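Local coordinates for TRAP dicarboxylate transporter, DctP subunit (Ochrobactrum anthropi, PDB 4P47), which probably binds a small organic acid in the periplasm and hands it to a tripartite ATP-independent periplasmic (TRAP) transporter for uptake, at residues I32-A37 with E49-L54; S81-Q84 with M90-M93; F112-N115 with E119-K122; Y146-F151 with K273-Q278; S177-A182 with D313-E318. All blocks are in the same frame, centred on the assembly; numbering follows the deposited sequence.

Contact 1 (I32-A37 with E49-L54); sequences IKFAAA and EKFAEL
The end of strand 30-35 packs against helix 43-58, and the backbones come nearest at F34 and A52, whose CA atoms are 9.0 Å apart, a spacing that leaves room for one layer of side chains. Two phenylalanines, F34 from the strand and F51 from the helix, fill that layer, and both are buried. Their rings form an offset edge-to-face pair: the edge of F34 is directed at the face of F51, with centroids 5.4 Å apart and planes at 82°. The touching is done by one side of each ring. CE2 of F34 lies 3.6 Å from CD2 of F51, and its neighbour CD2 of F34 is 3.8 Å from the same F51 CD2. Each side chain has CG trans to its own backbone N (chi1 -172° for F34, 173° for F51), which carries the two rings out from their backbones into the gap between strand and helix. The contact is wholly apolar. M90 of the adjacent strand 90-94 packs against both rings, V92 touches F34, and A263 of helix 254-288 lies against F51, so the pair belongs to a larger hydrophobic core. Strand 30-35, helix 43-58 and strand 63-68 make a beta-alpha-beta unit, with the two strands parallel, and the phenylalanine pair is the packing of helix on sheet expected inside such a crossover in a periplasmic binding protein fold.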
# COMPACT_ATOMS: atom_id res chain seq x y z
N ILE A 32 2.11 22.85 -9.95
CA ILE A 32 2.51 21.61 -9.35
C ILE A 32 2.20 20.46 -10.29
O ILE A 32 1.03 20.23 -10.61
CB ILE A 32 1.76 21.37 -8.05
CG1 ILE A 32 2.14 22.42 -7.01
CG2 ILE A 32 2.05 19.96 -7.53
CD1 ILE A 32 1.37 22.29 -5.68
N LYS A 33 3.22 19.75 -10.75
CA LYS A 33 3.04 18.52 -11.51
C LYS A 33 2.95 17.36 -10.53
O LYS A 33 3.83 17.20 -9.69
CB LYS A 33 4.20 18.32 -12.49
CG LYS A 33 4.36 19.47 -13.48
CD LYS A 33 5.54 19.26 -14.44
CE LYS A 33 5.70 20.43 -15.42
NZ LYS A 33 6.76 20.20 -16.44
N PHE A 34 1.89 16.56 -10.63
CA PHE A 34 1.60 15.49 -9.67
C PHE A 34 1.47 14.20 -10.46
O PHE A 34 0.49 13.99 -11.18
CB PHE A 34 0.29 15.86 -8.95
CG PHE A 34 -0.09 14.98 -7.77
CD1 PHE A 34 0.66 13.91 -7.36
CD2 PHE A 34 -1.22 15.29 -7.07
CE1 PHE A 34 0.25 13.11 -6.26
CE2 PHE A 34 -1.63 14.54 -5.99
CZ PHE A 34 -0.89 13.45 -5.58
N ALA A 35 2.49 13.35 -10.33
CA ALA A 35 2.59 12.13 -11.13
C ALA A 35 2.18 10.89 -10.33
O ALA A 35 2.39 10.82 -9.12
CB ALA A 35 4.01 11.97 -11.59
N ALA A 36 1.60 9.90 -11.00
CA ALA A 36 1.36 8.60 -10.38
C ALA A 36 1.26 7.53 -11.44
O ALA A 36 1.15 7.82 -12.62
CB ALA A 36 0.09 8.63 -9.54
N ALA A 37 1.22 6.29 -10.97
CA ALA A 37 1.19 5.11 -11.85
C ALA A 37 -0.17 4.78 -12.45
O ALA A 37 -0.23 4.34 -13.58
CB ALA A 37 1.69 3.92 -11.09
N GLU A 49 -7.46 13.88 -8.12
CA GLU A 49 -8.40 14.86 -8.66
C GLU A 49 -9.04 15.68 -7.56
O GLU A 49 -9.19 16.90 -7.69
CB GLU A 49 -9.49 14.15 -9.50
CG GLU A 49 -8.94 13.58 -10.78
CD GLU A 49 -9.85 12.57 -11.45
OE1 GLU A 49 -10.79 12.07 -10.80
OE2 GLU A 49 -9.62 12.28 -12.64
N LYS A 50 -9.40 15.03 -6.45
CA LYS A 50 -9.92 15.74 -5.30
C LYS A 50 -8.88 16.72 -4.75
O LYS A 50 -9.20 17.88 -4.46
CB LYS A 50 -10.40 14.77 -4.21
CG LYS A 50 -10.92 15.42 -2.93
CD LYS A 50 -12.14 16.30 -3.13
CE LYS A 50 -13.29 15.52 -3.64
NZ LYS A 50 -14.50 16.40 -3.61
N PHE A 51 -7.65 16.24 -4.58
CA PHE A 51 -6.54 17.08 -4.14
C PHE A 51 -6.41 18.32 -5.03
O PHE A 51 -6.34 19.46 -4.55
CB PHE A 51 -5.24 16.27 -4.12
CG PHE A 51 -4.03 17.10 -3.83
CD1 PHE A 51 -3.70 17.46 -2.52
CD2 PHE A 51 -3.22 17.56 -4.85
CE1 PHE A 51 -2.59 18.24 -2.26
CE2 PHE A 51 -2.11 18.33 -4.58
CZ PHE A 51 -1.80 18.67 -3.27
N ALA A 52 -6.37 18.10 -6.34
CA ALA A 52 -6.19 19.21 -7.29
C ALA A 52 -7.32 20.23 -7.16
O ALA A 52 -7.09 21.44 -7.20
CB ALA A 52 -6.13 18.67 -8.72
N GLU A 53 -8.55 19.76 -7.01
CA GLU A 53 -9.69 20.65 -6.91
C GLU A 53 -9.67 21.46 -5.63
O GLU A 53 -9.97 22.65 -5.62
CB GLU A 53 -10.99 19.86 -7.02
CG GLU A 53 -12.24 20.70 -6.84
CD GLU A 53 -12.40 21.86 -7.86
OE1 GLU A 53 -11.87 21.77 -8.99
OE2 GLU A 53 -13.07 22.88 -7.52
N LEU A 54 -9.29 20.81 -4.54
CA LEU A 54 -9.19 21.50 -3.26
C LEU A 54 -8.10 22.56 -3.29
O LEU A 54 -8.26 23.65 -2.77
CB LEU A 54 -8.93 20.50 -2.13
CG LEU A 54 -10.10 19.56 -1.84
CD1 LEU A 54 -9.65 18.52 -0.81
CD2 LEU A 54 -11.31 20.34 -1.37

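Contact 2 (S81-Q84 with M90-M93); sequences SGLQ and MTVM
L83 reaches from helix 76-85 onto T91 of strand 90-94, and its two methyls do the touching. From CB the chain passes through CG, which sets both methyls against the strand. CD1 is 3.8 Å from T91 CG2 and 3.9 Å from the carbonyl carbon C of M90, so it rests on the backbone where these two residues join. CD2 lies 3.9 Å from T91 CG2 and 4.0 Å from T91 N, and the threonine methyl therefore meets both branches of the leucine. On T91 the torsion chi1 of -166° divides the labour: OG1 is trans to the backbone N and hydrogen-bonds to A35 O in the next strand, while CG2 is left for the leucine. An alanine at L83 is likely to leave a gap over the M90-T91 backbone and deprive T91 CG2 of the two leucine methyls that meet it. M90 itself takes part through its backbone, since its side chain goes to the other side of the strand, among I32, F34 and V242. L83 also packs on L141 of strand 141-156, and T91 on T79 of helix 76-85, which places the contact where that helix lies against strand 90-94, between strands 30-35 and 229-245 of the sheet.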
# COMPACT_ATOMS: atom_id res chain seq x y z
N SER A 81 13.15 9.79 -7.65
CA SER A 81 14.40 10.55 -7.85
C SER A 81 14.13 11.88 -8.57
O SER A 81 14.88 12.84 -8.40
CB SER A 81 15.47 9.71 -8.59
OG SER A 81 15.13 9.39 -9.92
N GLY A 82 13.05 11.95 -9.35
CA GLY A 82 12.64 13.21 -9.97
C GLY A 82 12.16 14.25 -8.98
O GLY A 82 12.45 15.44 -9.12
N LEU A 83 11.46 13.83 -7.94
CA LEU A 83 11.14 14.73 -6.84
C LEU A 83 12.40 15.22 -6.13
O LEU A 83 12.53 16.40 -5.83
CB LEU A 83 10.20 14.10 -5.81
CG LEU A 83 8.71 14.35 -5.96
CD1 LEU A 83 8.16 13.60 -7.17
CD2 LEU A 83 7.99 13.92 -4.69
N GLN A 84 13.33 14.31 -5.88
CA GLN A 84 14.55 14.68 -5.19
C GLN A 84 15.30 15.73 -5.99
O GLN A 84 15.83 16.67 -5.41
CB GLN A 84 15.43 13.45 -4.93
CG GLN A 84 14.84 12.52 -3.90
CD GLN A 84 15.61 11.23 -3.80
OE1 GLN A 84 15.92 10.59 -4.81
NE2 GLN A 84 15.97 10.86 -2.57
N MET A 90 5.30 16.63 -7.28
CA MET A 90 4.56 15.73 -6.38
C MET A 90 4.38 14.34 -6.97
O MET A 90 4.32 14.16 -8.18
CB MET A 90 3.16 16.28 -6.04
CG MET A 90 3.18 17.41 -5.02
SD MET A 90 1.53 17.95 -4.46
CE MET A 90 1.02 16.44 -3.63
N THR A 91 4.26 13.36 -6.09
CA THR A 91 3.87 12.02 -6.50
C THR A 91 3.21 11.32 -5.33
O THR A 91 3.27 11.78 -4.17
CB THR A 91 5.07 11.22 -7.02
OG1 THR A 91 4.62 10.05 -7.71
CG2 THR A 91 5.98 10.80 -5.90
N VAL A 92 2.54 10.22 -5.63
CA VAL A 92 2.00 9.31 -4.63
C VAL A 92 2.35 7.89 -5.05
O VAL A 92 2.24 7.53 -6.22
CB VAL A 92 0.46 9.54 -4.45
CG1 VAL A 92 -0.30 9.41 -5.78
CG2 VAL A 92 -0.08 8.62 -3.37
N MET A 93 2.83 7.08 -4.12
CA MET A 93 3.24 5.71 -4.45
C MET A 93 3.27 4.87 -3.19
O MET A 93 3.25 5.39 -2.09
CB MET A 93 4.64 5.68 -5.07
CG MET A 93 5.74 6.08 -4.09
SD MET A 93 7.40 6.11 -4.84
CE MET A 93 7.21 7.57 -5.82

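Contact 3 (F112-N115 with E119-K122); sequences FLFN and EADK
The ring of F114 lies flat against the backbone of A120, with A120 CA 3.7 Å from the ring centroid and only 9° off the ring normal, a CH-pi contact over the face. A120 CB adds to it over the same face, 3.6 Å from F114 CD2. On the opposite face sits CB of L113, the preceding residue, so the phenylalanine is clamped between its own chain and the first turn of helix 117-125. L331 of helix 321-336 also touches the F114 side chain, and A120 packs on Y237 of strand 229-245.

Beside this apolar sandwich E119 turns back toward the loop. With CG trans to its carbonyl carbon (chi1 -71°) and the chain extended beyond, it brings OE1 to the backbone amide of N115. The hydrogen bond from N115 N to E119 OE1 is 2.9 Å long and nearly straight, at 171°, although the amide approaches from above the carboxylate plane rather than within it. The side chains of N115 and E119 lie alongside each other and point the same way. OE1 also lies 3.6 Å from F114 CA, so this one oxygen meets two successive residues of the loop.

At the start of the helix, S116 OG accepts a hydrogen bond from E119 N. This reciprocal pattern of side chain to backbone bonds resembles a capping box, except that the glutamate takes the amide of N115, one residue before the N-cap serine, so the definition is not strictly met; the F114-A120 packing secures the incoming loop against the helix N-terminus.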
# COMPACT_ATOMS: atom_id res chain seq x y z
N PHE A 112 1.15 -9.01 8.17
CA PHE A 112 0.01 -9.15 9.07
C PHE A 112 -0.11 -8.02 10.10
O PHE A 112 -0.58 -8.23 11.22
CB PHE A 112 0.04 -10.52 9.78
CG PHE A 112 0.08 -11.69 8.84
CD1 PHE A 112 -1.02 -12.03 8.06
CD2 PHE A 112 1.22 -12.47 8.72
CE1 PHE A 112 -0.97 -13.10 7.20
CE2 PHE A 112 1.26 -13.55 7.86
CZ PHE A 112 0.15 -13.86 7.09
N LEU A 113 0.26 -6.80 9.72
CA LEU A 113 0.13 -5.65 10.63
C LEU A 113 -1.33 -5.34 10.94
O LEU A 113 -1.70 -5.17 12.11
CB LEU A 113 0.79 -4.39 10.05
CG LEU A 113 2.28 -4.52 9.71
CD1 LEU A 113 2.82 -3.20 9.17
CD2 LEU A 113 3.12 -4.97 10.91
N PHE A 114 -2.16 -5.22 9.90
CA PHE A 114 -3.52 -4.72 10.06
C PHE A 114 -4.55 -5.70 9.54
O PHE A 114 -4.30 -6.40 8.54
CB PHE A 114 -3.69 -3.40 9.29
CG PHE A 114 -2.57 -2.44 9.46
CD1 PHE A 114 -2.24 -1.96 10.72
CD2 PHE A 114 -1.86 -1.96 8.37
CE1 PHE A 114 -1.20 -1.07 10.88
CE2 PHE A 114 -0.83 -1.06 8.52
CZ PHE A 114 -0.50 -0.62 9.79
N ASN A 115 -5.71 -5.73 10.19
CA ASN A 115 -6.80 -6.60 9.75
C ASN A 115 -7.91 -5.83 9.02
O ASN A 115 -8.82 -6.42 8.45
CB ASN A 115 -7.36 -7.38 10.96
CG ASN A 115 -6.32 -8.30 11.60
OD1 ASN A 115 -5.11 -8.14 11.40
ND2 ASN A 115 -6.79 -9.28 12.38
N GLU A 119 -7.95 0.06 11.11
CA GLU A 119 -6.73 -0.15 11.88
C GLU A 119 -5.54 0.50 11.19
O GLU A 119 -4.74 1.16 11.83
CB GLU A 119 -6.43 -1.64 12.08
CG GLU A 119 -7.36 -2.37 13.02
CD GLU A 119 -6.91 -3.80 13.30
OE1 GLU A 119 -5.97 -4.28 12.63
OE2 GLU A 119 -7.49 -4.44 14.20
N ALA A 120 -5.42 0.29 9.88
CA ALA A 120 -4.31 0.88 9.14
C ALA A 120 -4.29 2.40 9.28
O ALA A 120 -3.24 2.99 9.49
CB ALA A 120 -4.37 0.50 7.65
N ASP A 121 -5.45 3.05 9.16
CA ASP A 121 -5.51 4.51 9.26
C ASP A 121 -5.01 4.98 10.62
O ASP A 121 -4.30 5.98 10.71
CB ASP A 121 -6.95 5.02 9.11
CG ASP A 121 -7.54 4.75 7.75
OD1 ASP A 121 -6.80 4.34 6.82
OD2 ASP A 121 -8.77 4.98 7.61
N LYS A 122 -5.43 4.30 11.67
CA LYS A 122 -5.05 4.69 13.03
C LYS A 122 -3.53 4.69 13.16
O LYS A 122 -2.94 5.63 13.70
CB LYS A 122 -5.64 3.72 14.07
CG LYS A 122 -7.14 3.84 14.32
CD LYS A 122 -7.63 2.62 15.12
CE LYS A 122 -8.82 2.97 16.01
NZ LYS A 122 -9.44 1.75 16.60

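Contact 4 (Y146-F151 with K273-Q278); sequences YWELGF and KVSREQ
E148 has CG trans to its backbone N (chi1 175°) and an extended chain beyond, so its carboxylate spans the gap from strand 141-156 to helix 254-288, where S275, with OG likewise trans to N (chi1 -179°), and R276 receive it. S275 OG donates to E148 OE2 over 3.0 Å, using the anti lone pair of that oxygen. R276 crosses the glutamate at about a right angle and forms a salt bridge: its NH2 is 2.9 Å from E148 OE1, which lies in the guanidinium plane but is met from above the carboxylate plane. R276 NE makes two weak hydrogen bonds, 3.3 Å to OE1 and 3.3 Å to OE2 of E148. Y237 OH also bonds E148 OE1, and D121 is a second anionic partner of R276 NH2. A glutamine in place of E148 would probably leave R276 without one of its two carboxylate mates and weaken the tie between strand and helix. A water donates to L149 O at 2.9 Å and to S275 OG at 2.8 Å. Segments 146-151 and 273-278 run nearly parallel, their axes 13° apart; L149 and G150 form a classic beta bulge opposite N238 of strand 229-245, and P43 of helix 43-58 packs on S275.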
# COMPACT_ATOMS: atom_id res chain seq x y z
N TYR A 146 -0.62 9.88 4.14
CA TYR A 146 -0.74 8.52 3.65
C TYR A 146 -2.14 8.32 3.08
O TYR A 146 -3.13 8.68 3.70
CB TYR A 146 -0.48 7.50 4.76
CG TYR A 146 0.91 7.54 5.31
CD1 TYR A 146 1.95 6.91 4.64
CD2 TYR A 146 1.21 8.19 6.49
CE1 TYR A 146 3.24 6.94 5.13
CE2 TYR A 146 2.49 8.21 6.99
CZ TYR A 146 3.50 7.58 6.31
OH TYR A 146 4.80 7.58 6.79
N TRP A 147 -2.19 7.76 1.87
CA TRP A 147 -3.44 7.36 1.24
C TRP A 147 -3.42 5.82 1.15
O TRP A 147 -2.49 5.18 1.66
CB TRP A 147 -3.56 7.97 -0.15
CG TRP A 147 -3.73 9.46 -0.23
CD1 TRP A 147 -3.73 10.36 0.80
CD2 TRP A 147 -3.91 10.21 -1.42
NE1 TRP A 147 -3.93 11.64 0.30
CE2 TRP A 147 -4.02 11.56 -1.07
CE3 TRP A 147 -3.95 9.86 -2.78
CZ2 TRP A 147 -4.19 12.56 -2.03
CZ3 TRP A 147 -4.13 10.84 -3.72
CH2 TRP A 147 -4.23 12.17 -3.35
N GLU A 148 -4.44 5.22 0.55
CA GLU A 148 -4.53 3.76 0.52
C GLU A 148 -4.32 3.19 -0.87
O GLU A 148 -4.93 3.67 -1.81
CB GLU A 148 -5.90 3.31 1.01
CG GLU A 148 -6.13 1.80 0.90
CD GLU A 148 -7.32 1.35 1.70
OE1 GLU A 148 -7.11 1.05 2.89
OE2 GLU A 148 -8.45 1.28 1.14
N LEU A 149 -3.48 2.16 -1.00
CA LEU A 149 -3.59 1.25 -2.13
C LEU A 149 -4.47 0.07 -1.72
O LEU A 149 -5.58 -0.08 -2.22
CB LEU A 149 -2.22 0.80 -2.64
CG LEU A 149 -2.20 0.10 -4.00
CD1 LEU A 149 -2.73 -1.30 -3.90
CD2 LEU A 149 -2.96 0.86 -5.06
N GLY A 150 -4.02 -0.71 -0.76
CA GLY A 150 -4.87 -1.76 -0.22
C GLY A 150 -4.12 -2.94 0.36
O GLY A 150 -2.90 -3.00 0.35
N PHE A 151 -4.89 -3.91 0.83
CA PHE A 151 -4.32 -5.17 1.28
C PHE A 151 -3.84 -6.03 0.12
O PHE A 151 -4.40 -6.03 -0.97
CB PHE A 151 -5.35 -5.96 2.12
CG PHE A 151 -5.61 -5.34 3.46
CD1 PHE A 151 -4.70 -5.48 4.49
CD2 PHE A 151 -6.74 -4.57 3.67
CE1 PHE A 151 -4.94 -4.87 5.71
CE2 PHE A 151 -6.97 -3.98 4.88
CZ PHE A 151 -6.06 -4.11 5.89
N LYS A 273 -12.14 6.38 1.43
CA LYS A 273 -13.53 5.97 1.27
C LYS A 273 -13.80 5.44 -0.14
O LYS A 273 -14.48 4.41 -0.31
CB LYS A 273 -14.48 7.13 1.56
CG LYS A 273 -14.69 7.38 3.03
CD LYS A 273 -15.46 8.67 3.23
CE LYS A 273 -16.64 8.78 2.27
NZ LYS A 273 -17.13 10.18 2.16
N VAL A 274 -13.29 6.12 -1.16
CA VAL A 274 -13.48 5.69 -2.53
C VAL A 274 -12.82 4.33 -2.73
O VAL A 274 -13.38 3.43 -3.37
CB VAL A 274 -12.90 6.72 -3.53
CG1 VAL A 274 -12.84 6.15 -4.94
CG2 VAL A 274 -13.73 8.00 -3.51
N SER A 275 -11.63 4.18 -2.18
CA SER A 275 -10.91 2.93 -2.31
C SER A 275 -11.70 1.77 -1.72
O SER A 275 -11.79 0.68 -2.28
CB SER A 275 -9.57 3.07 -1.60
OG SER A 275 -8.83 1.86 -1.73
N ARG A 276 -12.26 1.98 -0.55
CA ARG A 276 -12.96 0.91 0.13
C ARG A 276 -14.29 0.58 -0.52
O ARG A 276 -14.69 -0.59 -0.56
CB ARG A 276 -13.09 1.25 1.62
CG ARG A 276 -11.73 1.15 2.32
CD ARG A 276 -11.54 2.01 3.58
NE ARG A 276 -10.10 2.10 3.85
CZ ARG A 276 -9.52 2.79 4.83
NH1 ARG A 276 -10.25 3.47 5.70
NH2 ARG A 276 -8.22 2.80 4.95
N GLU A 277 -14.98 1.58 -1.07
CA GLU A 277 -16.18 1.31 -1.85
C GLU A 277 -15.83 0.47 -3.07
O GLU A 277 -16.53 -0.50 -3.41
CB GLU A 277 -16.80 2.64 -2.31
CG GLU A 277 -17.56 3.36 -1.22
CD GLU A 277 -17.81 4.84 -1.51
OE1 GLU A 277 -17.31 5.34 -2.54
OE2 GLU A 277 -18.50 5.50 -0.71
N GLN A 278 -14.76 0.81 -3.76
CA GLN A 278 -14.37 0.07 -4.95
C GLN A 278 -13.96 -1.35 -4.58
O GLN A 278 -14.23 -2.29 -5.33
CB GLN A 278 -13.23 0.78 -5.71
CG GLN A 278 -13.66 2.03 -6.46
CD GLN A 278 -12.74 2.41 -7.61
OE1 GLN A 278 -11.92 1.60 -8.08
NE2 GLN A 278 -12.86 3.65 -8.08
O HOH W 1 -8.05 -1.42 -1.85
O HOH W 2 -6.97 1.89 -3.88

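Contact 5 (S177-A182 with D313-E318); sequences SPVPVA and DKFTAE
F315 packs its ring against the start of helix 178-186, in a periplasmic binding protein fold of the solute-binding protein 7 family. V179 covers one face of this ring. Its CG2 stands 3.8 Å from the ring centroid, 5° off the normal, a CH-pi contact almost exactly over the centre. The other face is covered by CG of K314, the residue just before, so the phenylalanine is held flat between a valine methyl and a lysine chain. Round the ring's periphery the neighbours differ. The methyl CB of A182 meets the edge in the ring plane, 3.8 Å from F315 CZ, while P178 brings its CB to within 3.8 Å of F315 CE1. The reach of the ring comes from CG lying trans to the carbonyl carbon (chi1 -59°), which directs it toward the helix. E106, from a loop, touches both V179 and F315 and so extends the cluster beyond the two segments. P178, V179 and A182 present their side chains around one ring, whereas P180 points away from F315 and packs on L175. The shortest approach is a van der Waals one, P178 O to F315 CZ at 3.6 Å; the same oxygen accepts the helical bond from A182 N.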
# COMPACT_ATOMS: atom_id res chain seq x y z
N SER A 177 11.31 -8.25 -3.38
CA SER A 177 12.13 -7.60 -2.36
C SER A 177 12.27 -8.54 -1.15
O SER A 177 11.62 -9.58 -1.07
CB SER A 177 11.52 -6.27 -1.95
OG SER A 177 10.28 -6.47 -1.30
N PRO A 178 13.17 -8.19 -0.21
CA PRO A 178 13.49 -9.21 0.80
C PRO A 178 12.33 -9.63 1.72
O PRO A 178 12.25 -10.82 2.04
CB PRO A 178 14.63 -8.56 1.60
CG PRO A 178 15.31 -7.68 0.59
CD PRO A 178 14.21 -7.14 -0.29
N VAL A 179 11.45 -8.71 2.13
CA VAL A 179 10.39 -9.10 3.05
C VAL A 179 9.43 -10.13 2.44
O VAL A 179 9.19 -11.17 3.05
CB VAL A 179 9.67 -7.86 3.63
CG1 VAL A 179 8.50 -8.29 4.49
CG2 VAL A 179 10.65 -7.02 4.45
N PRO A 180 8.85 -9.86 1.26
CA PRO A 180 7.89 -10.86 0.76
C PRO A 180 8.55 -12.20 0.45
O PRO A 180 7.91 -13.23 0.61
CB PRO A 180 7.32 -10.20 -0.50
CG PRO A 180 8.28 -9.13 -0.88
CD PRO A 180 8.86 -8.64 0.43
N VAL A 181 9.80 -12.20 0.01
CA VAL A 181 10.46 -13.47 -0.25
C VAL A 181 10.65 -14.24 1.06
O VAL A 181 10.40 -15.44 1.13
CB VAL A 181 11.81 -13.24 -0.95
CG1 VAL A 181 12.61 -14.52 -1.02
CG2 VAL A 181 11.60 -12.69 -2.35
N ALA A 182 11.08 -13.54 2.12
CA ALA A 182 11.21 -14.18 3.42
C ALA A 182 9.86 -14.71 3.91
O ALA A 182 9.75 -15.84 4.39
CB ALA A 182 11.80 -13.21 4.46
N ASP A 313 11.70 -11.29 12.19
CA ASP A 313 12.51 -10.57 13.17
C ASP A 313 13.88 -10.17 12.61
O ASP A 313 14.53 -9.27 13.14
CB ASP A 313 12.71 -11.40 14.45
CG ASP A 313 11.49 -11.36 15.39
OD1 ASP A 313 10.64 -10.45 15.30
OD2 ASP A 313 11.41 -12.28 16.22
N LYS A 314 14.33 -10.83 11.54
CA LYS A 314 15.64 -10.54 10.96
C LYS A 314 15.74 -9.14 10.36
O LYS A 314 16.83 -8.62 10.19
CB LYS A 314 15.96 -11.56 9.86
CG LYS A 314 15.24 -11.33 8.50
CD LYS A 314 15.71 -12.29 7.42
CE LYS A 314 15.39 -13.75 7.78
NZ LYS A 314 15.83 -14.72 6.72
N PHE A 315 14.60 -8.54 10.03
CA PHE A 315 14.61 -7.19 9.47
C PHE A 315 14.65 -6.07 10.51
O PHE A 315 14.82 -4.89 10.17
CB PHE A 315 13.39 -6.98 8.57
CG PHE A 315 13.33 -7.95 7.44
CD1 PHE A 315 14.23 -7.86 6.39
CD2 PHE A 315 12.43 -9.00 7.44
CE1 PHE A 315 14.21 -8.79 5.36
CE2 PHE A 315 12.41 -9.93 6.40
CZ PHE A 315 13.30 -9.82 5.37
N THR A 316 14.50 -6.43 11.78
CA THR A 316 14.39 -5.42 12.81
C THR A 316 15.67 -4.61 12.93
O THR A 316 15.61 -3.38 13.14
CB THR A 316 14.02 -6.04 14.14
OG1 THR A 316 12.68 -6.53 14.05
CG2 THR A 316 14.14 -5.03 15.32
N ALA A 317 16.83 -5.23 12.75
CA ALA A 317 18.10 -4.52 12.96
C ALA A 317 18.21 -3.40 11.93
O ALA A 317 18.59 -2.30 12.28
CB ALA A 317 19.29 -5.48 12.86
N GLU A 318 17.83 -3.66 10.68
CA GLU A 318 18.02 -2.62 9.66
C GLU A 318 16.92 -1.57 9.68
O GLU A 318 17.17 -0.40 9.43
CB GLU A 318 18.18 -3.22 8.26
CG GLU A 318 16.93 -3.85 7.70
CD GLU A 318 17.14 -4.47 6.33
OE1 GLU A 318 18.30 -4.48 5.85
OE2 GLU A 318 16.17 -4.94 5.71

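How the contacts relate
Contacts 1, 2 and 4 share one mixed sheet. Contacts 1 and 2 have centres about 12 Å apart and lie on neighbouring strands 30-35 and 90-94, while W147 of contact 4 packs against F34, F51 and V92. Contact 3 joins contact 4 where helix 117-125 meets helix 254-288 and where F151 packs on the loop 112-115, with about 13 Å between centres. Contact 5 stands apart, on the opposite side of the chain's centre from contact 1, their centres about 33 Å apart. Along the chain contacts 1, 2 and 3 close in turn before contact 4 opens; contacts 4 and 5 interleave. Long strand 141-156 and helix 254-288 thus help tie sequence-distant parts into one binding protein.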